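Local coordinates for soluble lytic transglycosylase B3 (Pseudomonas aeruginosa, PDB 5ANZ), which probably cleaves the glycan strands of peptidoglycan as a lytic transglycosylase of the bacterial cell wall and carries a bound calcium ion, at residues Ile272-Pro275 with Leu276-Gln280. Numbering follows the deposited sequence.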
loop_
_atom_site.group_PDB
_atom_site.type_symbol
_atom_site.label_atom_id
_atom_site.label_comp_id
_atom_site.label_asym_id
_atom_site.label_seq_id
_atom_site.Cartn_x
_atom_site.Cartn_y
_atom_site.Cartn_z
ATOM N N ILE A 272 13.766 -11.652 5.535
ATOM C CA ILE A 272 14.077 -13.005 5.983
ATOM C C ILE A 272 12.972 -13.921 5.471
ATOM O O ILE A 272 11.803 -13.766 5.833
ATOM C CB ILE A 272 14.196 -13.108 7.518
ATOM C CG1 ILE A 272 15.347 -12.236 8.031
ATOM C CG2 ILE A 272 14.401 -14.562 7.946
ATOM C CD1 ILE A 272 15.596 -12.357 9.523
ATOM N N ARG A 273 13.330 -14.843 4.588
ATOM C CA ARG A 273 12.358 -15.791 4.059
ATOM C C ARG A 273 12.835 -17.224 4.270
ATOM O O ARG A 273 14.022 -17.530 4.129
ATOM C CB ARG A 273 12.088 -15.515 2.577
ATOM C CG ARG A 273 11.426 -14.169 2.347
ATOM C CD ARG A 273 10.911 -14.018 0.923
ATOM N NE ARG A 273 11.990 -13.797 -0.031
ATOM C CZ ARG A 273 12.499 -12.603 -0.310
ATOM N NH1 ARG A 273 12.029 -11.525 0.303
ATOM N NH2 ARG A 273 13.479 -12.490 -1.198
ATOM N N LYS A 274 11.895 -18.087 4.635
ATOM C CA LYS A 274 12.178 -19.480 4.929
ATOM C C LYS A 274 11.047 -20.335 4.391
ATOM O O LYS A 274 9.895 -19.904 4.401
ATOM C CB LYS A 274 12.324 -19.696 6.439
ATOM C CG LYS A 274 13.514 -19.000 7.072
ATOM C CD LYS A 274 13.556 -19.289 8.560
ATOM C CE LYS A 274 14.570 -18.409 9.260
ATOM N NZ LYS A 274 15.952 -18.649 8.769
ATOM N N PRO A 275 11.363 -21.549 3.920
ATOM C CA PRO A 275 10.265 -22.429 3.511
ATOM C C PRO A 275 9.337 -22.701 4.689
ATOM O O PRO A 275 9.799 -22.718 5.828
ATOM C CB PRO A 275 10.974 -23.710 3.067
ATOM C CG PRO A 275 12.408 -23.308 2.838
ATOM C CD PRO A 275 12.684 -22.192 3.785
ATOM N N LEU A 276 8.049 -22.887 4.425
ATOM C CA LEU A 276 7.091 -23.178 5.490
ATOM C C LEU A 276 7.536 -24.383 6.319
ATOM O O LEU A 276 7.336 -24.421 7.533
ATOM C CB LEU A 276 5.701 -23.431 4.911
ATOM C CG LEU A 276 4.993 -22.211 4.333
ATOM C CD1 LEU A 276 3.619 -22.609 3.844
ATOM C CD2 LEU A 276 4.902 -21.102 5.372
ATOM N N GLY A 277 8.143 -25.360 5.653
ATOM C CA GLY A 277 8.642 -26.542 6.329
ATOM C C GLY A 277 9.670 -26.196 7.390
ATOM O O GLY A 277 9.690 -26.793 8.469
ATOM N N GLU A 278 10.522 -25.223 7.084
ATOM C CA GLU A 278 11.537 -24.786 8.029
ATOM C C GLU A 278 10.909 -24.032 9.203
ATOM O O GLU A 278 11.333 -24.205 10.345
ATOM C CB GLU A 278 12.586 -23.920 7.332
ATOM C CG GLU A 278 13.628 -23.332 8.275
ATOM C CD GLU A 278 14.832 -22.760 7.546
ATOM O OE1 GLU A 278 14.879 -22.864 6.303
ATOM O OE2 GLU A 278 15.734 -22.213 8.220
ATOM N N TRP A 279 9.903 -23.201 8.935
ATOM C CA TRP A 279 9.194 -22.531 10.026
ATOM C C TRP A 279 8.523 -23.534 10.975
ATOM O O TRP A 279 8.505 -23.338 12.188
ATOM C CB TRP A 279 8.133 -21.568 9.488
ATOM C CG TRP A 279 8.650 -20.318 8.814
ATOM C CD1 TRP A 279 8.534 -19.997 7.491
ATOM C CD2 TRP A 279 9.331 -19.223 9.432
ATOM N NE1 TRP A 279 9.103 -18.771 7.249
ATOM C CE2 TRP A 279 9.602 -18.276 8.422
ATOM C CE3 TRP A 279 9.744 -18.952 10.743
ATOM C CZ2 TRP A 279 10.255 -17.074 8.680
ATOM C CZ3 TRP A 279 10.405 -17.761 10.999
ATOM C CH2 TRP A 279 10.656 -16.834 9.966
ATOM N N GLN A 280 7.955 -24.593 10.414
ATOM C CA GLN A 280 7.216 -25.567 11.213
ATOM C C GLN A 280 8.156 -26.366 12.108
ATOM O O GLN A 280 7.843 -26.659 13.268
ATOM C CB GLN A 280 6.420 -26.511 10.311
ATOM C CG GLN A 280 5.624 -27.565 11.071
ATOM C CD GLN A 280 4.993 -28.600 10.156
ATOM O OE1 GLN A 280 4.866 -28.386 8.950
ATOM N NE2 GLN A 280 4.598 -29.733 10.727
#
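Lys274 lays the root of its side chain over one face of the Trp279 indole, while the outer part crosses Glu278 at a slant. Lys274 CB sits 3.8 Å from the centroid of the five-membered ring of Trp279, 27° off the normal, a CH-pi contact displaced toward the rim on the NE1 side. CG of Lys274 stands anti to the carbonyl carbon (chi1 -65°), which sends the chain along the indole, with CD 4.0 Å from Trp279 CZ2. The same CD also packs against the Glu278 carboxylate, and a bend at chi4 leaves Lys274 NZ 3.6 Å from Glu278 OE2, a long salt bridge. Here an edge strand of the antiparallel sheet in the transglycosylase SLT region passes directly into a short helix, with Pro275 at the N-cap position. Pro275 O receives the first helical bond, from Trp279 N at 3.1 Å and nearly straight; Glu278 N, at 2.9 Å, adds a weak, more bent one. Glu278, its CG anti to the backbone N (chi1 176°), turns back past the CD corner of the proline ring, with Glu278 OE1 3.4 Å from Pro275 CD. The indole NE1 is satisfied by Ala301 O on the neighbouring strand 300-304, which also pairs with the backbone of Lys274. Phe263 and Leu315 pack on the buried Trp279, and Leu276 reaches Leu296, Ala301 and Leu315.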